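Local coordinates for glucosidase (Croceicoccus marinus, PDB 5Z3K), which probably hydrolyses O-glycosidic bonds as a GH39-family beta-glucosidase from a deep-sea bacterium, at residues A[59-73]-A[85-98]. Sequence-based numbering, arbitrary orientation.
Sequences WVSRLDTIDNPTSLF and SYNFAATDTWVGQT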
ATOM      1  N   TRP A  59     -13.723   1.110  -1.365  1.00 12.71           N
ATOM      2  CA  TRP A  59     -14.816   1.620  -2.176  1.00 13.90           C
ATOM      3  C   TRP A  59     -16.133   0.940  -1.788  1.00 11.47           C
ATOM      4  O   TRP A  59     -16.170  -0.062  -1.069  1.00 12.18           O
ATOM      5  CB  TRP A  59     -14.551   1.382  -3.662  1.00 10.09           C
ATOM      6  CG  TRP A  59     -13.286   1.981  -4.224  1.00 11.81           C
ATOM      7  CD1 TRP A  59     -12.435   2.890  -3.614  1.00 13.28           C
ATOM      8  CD2 TRP A  59     -12.726   1.717  -5.514  1.00 11.73           C
ATOM      9  NE1 TRP A  59     -11.393   3.194  -4.454  1.00  9.92           N
ATOM     10  CE2 TRP A  59     -11.543   2.487  -5.625  1.00 11.45           C
ATOM     11  CE3 TRP A  59     -13.113   0.904  -6.593  1.00 10.15           C
ATOM     12  CZ2 TRP A  59     -10.747   2.470  -6.775  1.00 12.46           C
ATOM     13  CZ3 TRP A  59     -12.316   0.875  -7.728  1.00 12.68           C
ATOM     14  CH2 TRP A  59     -11.140   1.661  -7.812  1.00  9.48           C
ATOM     15  N   VAL A  60     -17.228   1.505  -2.290  1.00 13.17           N
ATOM     16  CA  VAL A  60     -18.527   0.846  -2.225  1.00 14.98           C
ATOM     17  C   VAL A  60     -18.632  -0.064  -3.446  1.00 13.35           C
ATOM     18  O   VAL A  60     -19.374   0.227  -4.394  1.00 12.28           O
ATOM     19  CB  VAL A  60     -19.663   1.891  -2.154  1.00 11.39           C
ATOM     20  CG1 VAL A  60     -21.042   1.212  -2.117  1.00 15.06           C
ATOM     21  CG2 VAL A  60     -19.472   2.783  -0.925  1.00 13.23           C
ATOM     22  N   SER A  61     -17.868  -1.164  -3.438  1.00 12.49           N
ATOM     23  CA  SER A  61     -17.659  -2.009  -4.620  1.00 11.05           C
ATOM     24  C   SER A  61     -17.555  -3.469  -4.213  1.00 11.17           C
ATOM     25  O   SER A  61     -16.667  -4.205  -4.657  1.00 12.01           O
ATOM     26  CB  SER A  61     -16.403  -1.594  -5.386  1.00 10.89           C
ATOM     27  OG  SER A  61     -16.481  -0.228  -5.749  1.00 10.55           O
ATOM     28  N   ARG A  62     -18.479  -3.901  -3.362  1.00 12.22           N
ATOM     29  CA  ARG A  62     -18.471  -5.244  -2.808  1.00 12.97           C
ATOM     30  C   ARG A  62     -19.405  -6.151  -3.598  1.00 14.09           C
ATOM     31  O   ARG A  62     -20.444  -5.719  -4.106  1.00 17.05           O
ATOM     32  CB  ARG A  62     -18.890  -5.219  -1.336  1.00 13.90           C
ATOM     33  CG  ARG A  62     -18.018  -4.346  -0.464  1.00 14.46           C
ATOM     34  CD  ARG A  62     -16.645  -4.945  -0.287  1.00 13.43           C
ATOM     35  NE  ARG A  62     -15.843  -4.074   0.564  1.00 13.22           N
ATOM     36  CZ  ARG A  62     -15.924  -4.020   1.892  1.00 15.87           C
ATOM     37  NH1 ARG A  62     -16.765  -4.811   2.560  1.00 16.04           N
ATOM     38  NH2 ARG A  62     -15.147  -3.176   2.559  1.00 14.58           N
ATOM     39  N   LEU A  63     -19.018  -7.418  -3.706  1.00 15.06           N
ATOM     40  CA  LEU A  63     -19.891  -8.445  -4.265  1.00 15.44           C
ATOM     41  C   LEU A  63     -20.535  -9.134  -3.066  1.00 14.52           C
ATOM     42  O   LEU A  63     -20.021 -10.129  -2.555  1.00 15.96           O
ATOM     43  CB  LEU A  63     -19.119  -9.423  -5.147  1.00 13.58           C
ATOM     44  CG  LEU A  63     -19.995 -10.569  -5.678  1.00 13.33           C
ATOM     45  CD1 LEU A  63     -21.199  -9.995  -6.407  1.00 13.72           C
ATOM     46  CD2 LEU A  63     -19.215 -11.524  -6.576  1.00 12.42           C
ATOM     47  N   ASP A  64     -21.644  -8.573  -2.585  1.00 13.85           N
ATOM     48  CA  ASP A  64     -22.266  -9.121  -1.390  1.00 17.02           C
ATOM     49  C   ASP A  64     -22.903 -10.473  -1.708  1.00 18.56           C
ATOM     50  O   ASP A  64     -23.327 -10.736  -2.838  1.00 15.81           O
ATOM     51  CB  ASP A  64     -23.301  -8.153  -0.814  1.00 13.22           C
ATOM     52  CG  ASP A  64     -23.485  -8.318   0.697  1.00 17.20           C
ATOM     53  OD1 ASP A  64     -22.694  -9.049   1.328  1.00 16.36           O
ATOM     54  OD2 ASP A  64     -24.411  -7.705   1.272  1.00 18.90           O
ATOM     55  N   THR A  65     -22.915 -11.350  -0.709  1.00 17.88           N
ATOM     56  CA  THR A  65     -23.393 -12.713  -0.882  1.00 17.71           C
ATOM     57  C   THR A  65     -24.857 -12.877  -0.492  1.00 18.33           C
ATOM     58  O   THR A  65     -25.389 -13.984  -0.572  1.00 23.64           O
ATOM     59  CB  THR A  65     -22.525 -13.689  -0.079  1.00 21.81           C
ATOM     60  OG1 THR A  65     -22.341 -13.187   1.248  1.00 22.20           O
ATOM     61  CG2 THR A  65     -21.163 -13.853  -0.747  1.00 15.79           C
ATOM     62  N   ILE A  66     -25.507 -11.810  -0.047  1.00 20.48           N
ATOM     63  CA  ILE A  66     -26.954 -11.744   0.051  1.00 18.94           C
ATOM     64  C   ILE A  66     -27.402 -10.540  -0.775  1.00 23.47           C
ATOM     65  O   ILE A  66     -26.583  -9.761  -1.266  1.00 21.43           O
ATOM     66  CB  ILE A  66     -27.440 -11.635   1.507  1.00 16.99           C
ATOM     67  CG1 ILE A  66     -26.900 -10.347   2.141  1.00 20.09           C
ATOM     68  CG2 ILE A  66     -27.028 -12.877   2.309  1.00 23.32           C
ATOM     69  CD1 ILE A  66     -27.221 -10.193   3.605  1.00 20.74           C
ATOM     70  N   ASP A  67     -28.715 -10.398  -0.929  1.00 21.68           N
ATOM     71  CA  ASP A  67     -29.244  -9.239  -1.637  1.00 19.39           C
ATOM     72  C   ASP A  67     -28.937  -7.973  -0.853  1.00 18.90           C
ATOM     73  O   ASP A  67     -29.059  -7.939   0.374  1.00 19.79           O
ATOM     74  CB  ASP A  67     -30.761  -9.369  -1.850  1.00 22.68           C
ATOM     75  CG  ASP A  67     -31.134 -10.456  -2.858  1.00 25.50           C
ATOM     76  OD1 ASP A  67     -30.248 -11.224  -3.289  1.00 21.96           O
ATOM     77  OD2 ASP A  67     -32.332 -10.545  -3.216  1.00 23.06           O
ATOM     78  N   ASN A  68     -28.548  -6.922  -1.574  1.00 19.45           N
ATOM     79  CA  ASN A  68     -28.081  -5.662  -1.004  1.00 18.60           C
ATOM     80  C   ASN A  68     -28.047  -4.633  -2.127  1.00 18.82           C
ATOM     81  O   ASN A  68     -27.403  -4.870  -3.159  1.00 17.77           O
ATOM     82  CB  ASN A  68     -26.696  -5.857  -0.363  1.00 17.90           C
ATOM     83  CG  ASN A  68     -26.131  -4.587   0.261  1.00 18.36           C
ATOM     84  OD1 ASN A  68     -26.647  -3.488   0.073  1.00 22.06           O
ATOM     85  ND2 ASN A  68     -25.031  -4.740   0.994  1.00 22.15           N
ATOM     86  N   PRO A  69     -28.741  -3.493  -1.980  1.00 18.88           N
ATOM     87  CA  PRO A  69     -28.786  -2.521  -3.087  1.00 22.14           C
ATOM     88  C   PRO A  69     -27.426  -2.017  -3.539  1.00 18.32           C
ATOM     89  O   PRO A  69     -27.239  -1.759  -4.735  1.00 18.80           O
ATOM     90  CB  PRO A  69     -29.642  -1.382  -2.509  1.00 21.63           C
ATOM     91  CG  PRO A  69     -30.549  -2.064  -1.549  1.00 25.17           C
ATOM     92  CD  PRO A  69     -29.726  -3.183  -0.930  1.00 21.26           C
ATOM     93  N   THR A  70     -26.475  -1.856  -2.620  1.00 18.29           N
ATOM     94  CA  THR A  70     -25.178  -1.292  -2.975  1.00 18.45           C
ATOM     95  C   THR A  70     -24.216  -2.326  -3.547  1.00 16.73           C
ATOM     96  O   THR A  70     -23.118  -1.954  -3.980  1.00 15.87           O
ATOM     97  CB  THR A  70     -24.535  -0.632  -1.751  1.00 17.31           C
ATOM     98  OG1 THR A  70     -24.313  -1.622  -0.740  1.00 20.43           O
ATOM     99  CG2 THR A  70     -25.427   0.468  -1.198  1.00 20.02           C
ATOM    100  N   SER A  71     -24.588  -3.603  -3.535  1.00 14.65           N
ATOM    101  CA  SER A  71     -23.726  -4.673  -4.022  1.00 14.47           C
ATOM    102  C   SER A  71     -23.601  -4.616  -5.541  1.00 14.93           C
ATOM    103  O   SER A  71     -24.475  -4.099  -6.239  1.00 14.75           O
ATOM    104  CB  SER A  71     -24.283  -6.033  -3.585  1.00 14.60           C
ATOM    105  OG  SER A  71     -23.574  -7.124  -4.173  1.00 16.35           O
ATOM    106  N   LEU A  72     -22.499  -5.180  -6.051  1.00 12.93           N
ATOM    107  CA  LEU A  72     -22.268  -5.227  -7.493  1.00 14.18           C
ATOM    108  C   LEU A  72     -23.317  -6.071  -8.205  1.00 16.38           C
ATOM    109  O   LEU A  72     -23.567  -5.871  -9.398  1.00 16.67           O
ATOM    110  CB  LEU A  72     -20.874  -5.787  -7.790  1.00 16.06           C
ATOM    111  CG  LEU A  72     -19.641  -4.938  -7.450  1.00 18.41           C
ATOM    112  CD1 LEU A  72     -18.421  -5.842  -7.355  1.00 17.00           C
ATOM    113  CD2 LEU A  72     -19.426  -3.889  -8.508  1.00 17.29           C
ATOM    114  N   PHE A  73     -23.905  -7.041  -7.504  1.00 14.97           N
ATOM    115  CA  PHE A  73     -25.000  -7.856  -8.023  1.00 17.84           C
ATOM    116  C   PHE A  73     -26.099  -7.798  -6.971  1.00 15.40           C
ATOM    117  O   PHE A  73     -26.167  -8.655  -6.081  1.00 17.48           O
ATOM    118  CB  PHE A  73     -24.541  -9.286  -8.301  1.00 17.70           C
ATOM    119  CG  PHE A  73     -25.410 -10.023  -9.278  1.00 17.56           C
ATOM    120  CD1 PHE A  73     -25.295  -9.790 -10.641  1.00 16.67           C
ATOM    121  CD2 PHE A  73     -26.326 -10.969  -8.831  1.00 21.36           C
ATOM    122  CE1 PHE A  73     -26.090 -10.475 -11.544  1.00 20.36           C
ATOM    123  CE2 PHE A  73     -27.118 -11.659  -9.724  1.00 18.54           C
ATOM    124  CZ  PHE A  73     -27.002 -11.411 -11.086  1.00 20.11           C
ATOM    125  N   SER A  85     -28.487  -6.497 -14.711  1.00 19.10           N
ATOM    126  CA  SER A  85     -28.537  -7.110 -13.387  1.00 21.73           C
ATOM    127  C   SER A  85     -27.400  -6.658 -12.478  1.00 22.20           C
ATOM    128  O   SER A  85     -27.406  -7.003 -11.288  1.00 20.92           O
ATOM    129  CB  SER A  85     -28.498  -8.644 -13.493  1.00 21.45           C
ATOM    130  OG  SER A  85     -29.587  -9.155 -14.254  1.00 24.80           O
ATOM    131  N   TYR A  86     -26.439  -5.907 -13.008  1.00 19.69           N
ATOM    132  CA  TYR A  86     -25.237  -5.503 -12.291  1.00 17.54           C
ATOM    133  C   TYR A  86     -25.323  -4.032 -11.912  1.00 22.63           C
ATOM    134  O   TYR A  86     -25.976  -3.239 -12.590  1.00 22.43           O
ATOM    135  CB  TYR A  86     -23.990  -5.740 -13.144  1.00 17.17           C
ATOM    136  CG  TYR A  86     -23.724  -7.197 -13.415  1.00 17.57           C
ATOM    137  CD1 TYR A  86     -24.490  -7.903 -14.341  1.00 23.02           C
ATOM    138  CD2 TYR A  86     -22.722  -7.879 -12.735  1.00 16.62           C
ATOM    139  CE1 TYR A  86     -24.259  -9.250 -14.587  1.00 20.63           C
ATOM    140  CE2 TYR A  86     -22.480  -9.231 -12.978  1.00 15.13           C
ATOM    141  CZ  TYR A  86     -23.263  -9.905 -13.903  1.00 20.21           C
ATOM    142  OH  TYR A  86     -23.039 -11.241 -14.146  1.00 21.63           O
ATOM    143  N   ASN A  87     -24.646  -3.673 -10.825  1.00 16.71           N
ATOM    144  CA  ASN A  87     -24.662  -2.308 -10.290  1.00 18.44           C
ATOM    145  C   ASN A  87     -23.227  -1.793 -10.363  1.00 15.72           C
ATOM    146  O   ASN A  87     -22.471  -1.867  -9.388  1.00 14.51           O
ATOM    147  CB  ASN A  87     -25.243  -2.303  -8.846  1.00 18.22           C
ATOM    148  CG  ASN A  87     -25.136  -0.951  -8.157  1.00 17.24           C
ATOM    149  OD1 ASN A  87     -25.020   0.093  -8.804  1.00 17.13           O
ATOM    150  ND2 ASN A  87     -25.164  -0.973  -6.826  1.00 18.05           N
ATOM    151  N   PHE A  88     -22.845  -1.299 -11.544  1.00 14.91           N
ATOM    152  CA  PHE A  88     -21.468  -0.895 -11.816  1.00 17.43           C
ATOM    153  C   PHE A  88     -21.216   0.601 -11.633  1.00 14.46           C
ATOM    154  O   PHE A  88     -20.053   1.015 -11.653  1.00 15.24           O
ATOM    155  CB  PHE A  88     -21.067  -1.273 -13.253  1.00 13.49           C
ATOM    156  CG  PHE A  88     -20.900  -2.761 -13.503  1.00 13.98           C
ATOM    157  CD1 PHE A  88     -20.106  -3.552 -12.680  1.00 16.06           C
ATOM    158  CD2 PHE A  88     -21.505  -3.355 -14.600  1.00 16.48           C
ATOM    159  CE1 PHE A  88     -19.930  -4.917 -12.942  1.00 16.31           C
ATOM    160  CE2 PHE A  88     -21.331  -4.726 -14.873  1.00 16.86           C
ATOM    161  CZ  PHE A  88     -20.547  -5.504 -14.035  1.00 17.13           C
ATOM    162  N   ALA A  89     -22.252   1.417 -11.442  1.00 16.36           N
ATOM    163  CA  ALA A  89     -22.108   2.856 -11.647  1.00 15.94           C
ATOM    164  C   ALA A  89     -21.021   3.452 -10.757  1.00 15.11           C
ATOM    165  O   ALA A  89     -20.098   4.113 -11.248  1.00 15.15           O
ATOM    166  CB  ALA A  89     -23.439   3.570 -11.416  1.00 19.32           C
ATOM    167  N   ALA A  90     -21.120   3.252  -9.439  1.00 11.20           N
ATOM    168  CA  ALA A  90     -20.157   3.923  -8.565  1.00 10.73           C
ATOM    169  C   ALA A  90     -18.769   3.334  -8.760  1.00 12.06           C
ATOM    170  O   ALA A  90     -17.768   4.065  -8.788  1.00 12.09           O
ATOM    171  CB  ALA A  90     -20.593   3.814  -7.100  1.00 15.51           C
ATOM    172  N   THR A  91     -18.695   2.011  -8.908  1.00 12.02           N
ATOM    173  CA  THR A  91     -17.405   1.369  -9.130  1.00 14.71           C
ATOM    174  C   THR A  91     -16.788   1.829 -10.452  1.00 15.64           C
ATOM    175  O   THR A  91     -15.577   2.069 -10.531  1.00 12.53           O
ATOM    176  CB  THR A  91     -17.567  -0.153  -9.096  1.00 13.72           C
ATOM    177  OG1 THR A  91     -18.202  -0.541  -7.873  1.00 14.42           O
ATOM    178  CG2 THR A  91     -16.196  -0.835  -9.183  1.00  9.89           C
ATOM    179  N   ASP A  92     -17.615   1.988 -11.490  1.00 12.17           N
ATOM    180  CA  ASP A  92     -17.131   2.538 -12.753  1.00 14.18           C
ATOM    181  C   ASP A  92     -16.482   3.895 -12.540  1.00 11.13           C
ATOM    182  O   ASP A  92     -15.456   4.208 -13.153  1.00 12.22           O
ATOM    183  CB  ASP A  92     -18.283   2.700 -13.751  1.00 13.08           C
ATOM    184  CG  ASP A  92     -18.714   1.398 -14.390  1.00 15.99           C
ATOM    185  OD1 ASP A  92     -18.069   0.354 -14.159  1.00 13.68           O
ATOM    186  OD2 ASP A  92     -19.725   1.430 -15.126  1.00 16.62           O
ATOM    187  N   THR A  93     -17.088   4.730 -11.698  1.00 12.76           N
ATOM    188  CA  THR A  93     -16.559   6.067 -11.472  1.00 12.12           C
ATOM    189  C   THR A  93     -15.184   6.001 -10.815  1.00 13.03           C
ATOM    190  O   THR A  93     -14.240   6.672 -11.250  1.00 12.60           O
ATOM    191  CB  THR A  93     -17.552   6.860 -10.630  1.00 13.36           C
ATOM    192  OG1 THR A  93     -18.751   7.017 -11.399  1.00 16.04           O
ATOM    193  CG2 THR A  93     -17.015   8.238 -10.268  1.00 13.39           C
ATOM    194  N   TRP A  94     -15.044   5.161  -9.790  1.00 12.31           N
ATOM    195  CA  TRP A  94     -13.763   5.058  -9.100  1.00 11.57           C
ATOM    196  C   TRP A  94     -12.706   4.399  -9.979  1.00 14.71           C
ATOM    197  O   TRP A  94     -11.525   4.775  -9.931  1.00 12.67           O
ATOM    198  CB  TRP A  94     -13.953   4.305  -7.787  1.00 13.21           C
ATOM    199  CG  TRP A  94     -14.667   5.136  -6.738  1.00 10.82           C
ATOM    200  CD1 TRP A  94     -14.384   6.422  -6.389  1.00 12.52           C
ATOM    201  CD2 TRP A  94     -15.758   4.723  -5.895  1.00 14.31           C
ATOM    202  NE1 TRP A  94     -15.234   6.844  -5.392  1.00 13.36           N
ATOM    203  CE2 TRP A  94     -16.088   5.822  -5.072  1.00 12.79           C
ATOM    204  CE3 TRP A  94     -16.499   3.540  -5.774  1.00 14.34           C
ATOM    205  CZ2 TRP A  94     -17.127   5.774  -4.129  1.00 13.54           C
ATOM    206  CZ3 TRP A  94     -17.537   3.489  -4.834  1.00 13.15           C
ATOM    207  CH2 TRP A  94     -17.839   4.601  -4.028  1.00 14.86           C
ATOM    208  N   VAL A  95     -13.108   3.415 -10.789  1.00 13.04           N
ATOM    209  CA  VAL A  95     -12.167   2.803 -11.728  1.00 13.18           C
ATOM    210  C   VAL A  95     -11.682   3.837 -12.734  1.00 14.67           C
ATOM    211  O   VAL A  95     -10.485   3.937 -13.029  1.00 11.39           O
ATOM    212  CB  VAL A  95     -12.821   1.593 -12.420  1.00 15.22           C
ATOM    213  CG1 VAL A  95     -12.048   1.171 -13.670  1.00 15.76           C
ATOM    214  CG2 VAL A  95     -12.937   0.427 -11.434  1.00  9.24           C
ATOM    215  N   GLY A  96     -12.607   4.635 -13.269  1.00 13.52           N
ATOM    216  CA  GLY A  96     -12.206   5.667 -14.206  1.00 12.50           C
ATOM    217  C   GLY A  96     -11.301   6.706 -13.572  1.00 13.39           C
ATOM    218  O   GLY A  96     -10.331   7.152 -14.189  1.00 13.39           O
ATOM    219  N   GLN A  97     -11.586   7.085 -12.323  1.00 10.86           N
ATOM    220  CA  GLN A  97     -10.710   8.026 -11.626  1.00 14.42           C
ATOM    221  C   GLN A  97      -9.313   7.453 -11.482  1.00 12.72           C
ATOM    222  O   GLN A  97      -8.315   8.145 -11.729  1.00 12.87           O
ATOM    223  CB  GLN A  97     -11.268   8.361 -10.242  1.00 13.21           C
ATOM    224  CG  GLN A  97     -12.525   9.232 -10.260  1.00 11.89           C
ATOM    225  CD  GLN A  97     -13.202   9.292  -8.904  1.00 13.25           C
ATOM    226  OE1 GLN A  97     -12.692   8.753  -7.915  1.00 12.18           O
ATOM    227  NE2 GLN A  97     -14.367   9.946  -8.848  1.00 14.38           N
ATOM    228  N   THR A  98      -9.226   6.185 -11.090  1.00  9.53           N
ATOM    229  CA  THR A  98      -7.927   5.572 -10.858  1.00 11.60           C
ATOM    230  C   THR A  98      -7.142   5.468 -12.156  1.00 12.63           C
ATOM    231  O   THR A  98      -5.940   5.770 -12.190  1.00 11.63           O
ATOM    232  CB  THR A  98      -8.111   4.198 -10.211  1.00 12.71           C
ATOM    233  OG1 THR A  98      -8.840   4.336  -8.980  1.00 10.82           O
ATOM    234  CG2 THR A  98      -6.756   3.560  -9.933  1.00 10.29           C
TER
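Trp59 lies against Trp94, the two side chains pointing in opposite senses as they pass, with their five-membered rings inclined at 31°. Followed outward, Trp59 begins with CB, 3.6 Å from Trp94 CE3, and CG then passes over a face of the Trp94 ring near its rim. The fused six-membered ring receives Trp94 CB as a CH-pi contact, 3.5 Å from its centroid and almost on the ring normal. At the far end, Trp59 CZ3 meets Val95 CG2, while Thr98 OG1 lies at the ring edge, 3.5 Å from Trp59 CZ2 and also near CH2; that hydroxyl donates to Trp94 O one helical turn back. CG anti to the carbonyl carbon (chi1 -58°) turns the indole of Trp59 toward helix 89-100, where its face meets Trp94 CB. Cut back to an alanine here, the Trp59 side chain would probably leave a gap beside Trp94 CB and Val95 CG2, with the Trp94 indole freer to shift. The outer rim of Trp94 lies against the inverse gamma turn centred on Val60, whose CB packs on CH2. Next along the loop, Ser61 OG and Thr91 OG1 share a hydrogen bond of 2.8 Å. Further on, the Asn87 N-H gives a nearly straight bond to Leu72 O (164°), and Asn87 ND2 reaches Ser71 O at 3.3 Å from above the carbonyl plane, tying the end of the Asn68–Ser71 type I turn to the approach to the helix. Phe73 closes the contact edge-to-face, its CD1 over the centre of the Tyr86 ring, whose hydroxyl bonds to Pro80 O. The whole is the loop after barrel strand 53-55 folded onto helix 89-100 of the TIM barrel: Thr98 also touches Val54, Val95 rests on Ile105 of strand 104-109, and Phe73 packs on Val129 of helix 123-138.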